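Long-range contact in hemolysin (PDB 3HVN), which probably lyses host cells as a cholesterol-dependent cytolysin, binding cholesterol-containing membranes and then assembling into an oligomeric transmembrane pore: residues G401-Y407 / G433-S438. The protein carries 1 engineered substitution. Residues are numbered along the deposited sequence; the frame is centred on the assembly and turned at random.
Sequences GAYVAKY and GVNLTS. With HTO (heptane-1,2,3-triol), chain C.
Lys406 and Asn435 face each other in a non-hydrogen-bonded pair of the antiparallel strands 404-416 and 422-437, their CA atoms 3.9 Å apart. From CB the lysine chain runs to CG, which lies 3.9 Å from both Asn435 CB and Gly433 O. CD carries it onward, CE stays 4.1 Å from that oxygen, and a bend at chi4 (-69°) turns NZ onto it. That bond, 3.0 Å from NZ to O, lies in the carbonyl plane on a lone pair. Gly433 is held at its other end too, since its N donates to Tyr407 O. Val404, on the same face, keeps CG1 anti to its backbone N (chi1 -177°), bringing CG1 to 3.4 Å from Asn435 CB. On the opposite face Leu436 CD1 makes an apolar contact with Tyr407 CD1, 3.6 Å away, the two side chains crossing at about a right angle, with Ile486 and His399 of the facing sheet packed against this side. Between the faces, Ala405 and Leu436 exchange both backbone bonds, Ala405 N to Leu436 O and Leu436 N to Ala405 O, each 2.8 Å. Thr437 N, on the outer edge, makes a weak bond to O2 of heptane-1,2,3-triol. Reciprocal bonds flanked by non-hydrogen-bonded pairs identify antiparallel pairing, here of the hairpin 404-416/422-437 in the C-terminal beta sandwich of cholesterol-dependent cytolysins.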
loop_
_atom_site.group_PDB
_atom_site.type_symbol
_atom_site.label_atom_id
_atom_site.label_comp_id
_atom_site.label_asym_id
_atom_site.label_seq_id
_atom_site.Cartn_x
_atom_site.Cartn_y
_atom_site.Cartn_z
ATOM N N GLY A 401 -7.796 47.377 31.433
ATOM C CA GLY A 401 -8.940 47.798 32.213
ATOM C C GLY A 401 -8.545 48.748 33.320
ATOM O O GLY A 401 -7.483 48.602 33.924
ATOM N N ALA A 402 -9.397 49.733 33.579
ATOM C CA ALA A 402 -9.193 50.642 34.696
ATOM C C ALA A 402 -9.486 49.898 35.991
ATOM O O ALA A 402 -10.239 50.376 36.840
ATOM C CB ALA A 402 -10.093 51.857 34.564
ATOM N N TYR A 403 -8.886 48.721 36.132
ATOM C CA TYR A 403 -9.151 47.855 37.270
ATOM C C TYR A 403 -8.068 46.797 37.464
ATOM O O TYR A 403 -6.972 46.884 36.896
ATOM C CB TYR A 403 -10.511 47.172 37.106
ATOM C CG TYR A 403 -10.725 46.541 35.746
ATOM C CD1 TYR A 403 -10.074 45.365 35.392
ATOM C CD2 TYR A 403 -11.581 47.119 34.818
ATOM C CE1 TYR A 403 -10.268 44.786 34.150
ATOM C CE2 TYR A 403 -11.783 46.547 33.574
ATOM C CZ TYR A 403 -11.123 45.381 33.245
ATOM O OH TYR A 403 -11.320 44.809 32.009
ATOM N N VAL A 404 -8.394 45.803 38.284
ATOM C CA VAL A 404 -7.518 44.673 38.544
ATOM C C VAL A 404 -8.226 43.397 38.108
ATOM O O VAL A 404 -9.349 43.127 38.533
ATOM C CB VAL A 404 -7.168 44.571 40.038
ATOM C CG1 VAL A 404 -6.192 43.435 40.277
ATOM C CG2 VAL A 404 -6.592 45.887 40.540
ATOM N N ALA A 405 -7.570 42.614 37.259
ATOM C CA ALA A 405 -8.199 41.435 36.675
ATOM C C ALA A 405 -7.568 40.127 37.143
ATOM O O ALA A 405 -6.369 39.904 36.973
ATOM C CB ALA A 405 -8.168 41.523 35.155
ATOM N N LYS A 406 -8.390 39.265 37.734
ATOM C CA LYS A 406 -7.961 37.924 38.107
ATOM C C LYS A 406 -7.934 37.019 36.883
ATOM O O LYS A 406 -8.944 36.869 36.191
ATOM C CB LYS A 406 -8.906 37.327 39.152
ATOM C CG LYS A 406 -8.472 37.526 40.594
ATOM C CD LYS A 406 -9.517 36.967 41.551
ATOM C CE LYS A 406 -8.976 36.856 42.967
ATOM N NZ LYS A 406 -7.933 35.799 43.082
ATOM N N TYR A 407 -6.778 36.420 36.614
ATOM C CA TYR A 407 -6.667 35.460 35.520
ATOM C C TYR A 407 -6.729 34.028 36.040
ATOM O O TYR A 407 -6.333 33.755 37.171
ATOM C CB TYR A 407 -5.382 35.686 34.720
ATOM C CG TYR A 407 -5.558 36.597 33.527
ATOM C CD1 TYR A 407 -5.664 37.973 33.685
ATOM C CD2 TYR A 407 -5.613 36.082 32.238
ATOM C CE1 TYR A 407 -5.825 38.809 32.595
ATOM C CE2 TYR A 407 -5.775 36.910 31.142
ATOM C CZ TYR A 407 -5.880 38.272 31.326
ATOM O OH TYR A 407 -6.039 39.098 30.237
ATOM N N GLY A 433 -5.149 32.615 39.437
ATOM C CA GLY A 433 -5.570 33.261 40.662
ATOM C C GLY A 433 -4.933 34.629 40.801
ATOM O O GLY A 433 -5.363 35.444 41.616
ATOM N N VAL A 434 -3.904 34.886 39.998
ATOM C CA VAL A 434 -3.216 36.170 40.044
ATOM C C VAL A 434 -4.066 37.287 39.443
ATOM O O VAL A 434 -4.748 37.102 38.428
ATOM C CB VAL A 434 -1.836 36.112 39.350
ATOM C CG1 VAL A 434 -1.320 37.513 39.069
ATOM C CG2 VAL A 434 -0.844 35.339 40.208
ATOM N N ASN A 435 -4.026 38.444 40.097
ATOM C CA ASN A 435 -4.756 39.621 39.650
ATOM C C ASN A 435 -3.810 40.703 39.140
ATOM O O ASN A 435 -2.873 41.103 39.833
ATOM C CB ASN A 435 -5.637 40.163 40.778
ATOM C CG ASN A 435 -4.880 40.333 42.084
ATOM O OD1 ASN A 435 -3.671 40.110 42.151
ATOM N ND2 ASN A 435 -5.593 40.729 43.131
ATOM N N LEU A 436 -4.061 41.172 37.922
ATOM C CA LEU A 436 -3.172 42.123 37.268
ATOM C C LEU A 436 -3.784 43.519 37.228
ATOM O O LEU A 436 -4.990 43.673 37.044
ATOM C CB LEU A 436 -2.845 41.637 35.857
ATOM C CG LEU A 436 -2.450 40.158 35.804
ATOM C CD1 LEU A 436 -2.495 39.620 34.384
ATOM C CD2 LEU A 436 -1.078 39.942 36.428
ATOM N N THR A 437 -2.945 44.535 37.398
ATOM C CA THR A 437 -3.417 45.912 37.489
ATOM C C THR A 437 -3.398 46.622 36.139
ATOM O O THR A 437 -2.490 46.419 35.335
ATOM C CB THR A 437 -2.562 46.727 38.482
ATOM O OG1 THR A 437 -2.371 45.974 39.687
ATOM C CG2 THR A 437 -3.236 48.050 38.811
ATOM N N SER A 438 -4.412 47.451 35.898
ATOM C CA SER A 438 -4.433 48.325 34.725
ATOM C C SER A 438 -4.096 47.602 33.422
ATOM O O SER A 438 -4.931 46.892 32.862
ATOM C CB SER A 438 -3.479 49.506 34.927
ATOM O OG SER A 438 -3.469 50.357 33.794
HETATM C C1 HTO C . 2.099 44.981 34.982
HETATM O O1 HTO C . 1.022 45.667 34.334
HETATM C C2 HTO C . 1.668 44.565 36.382
HETATM O O2 HTO C . 0.251 44.730 36.514
HETATM C C3 HTO C . 2.038 43.113 36.659
HETATM O O3 HTO C . 1.633 42.762 37.988
HETATM C C4 HTO C . 3.538 42.893 36.511
HETATM C C5 HTO C . 3.870 41.407 36.453
HETATM C C6 HTO C . 3.892 40.908 35.013
HETATM C C7 HTO C . 3.600 39.425 34.949
#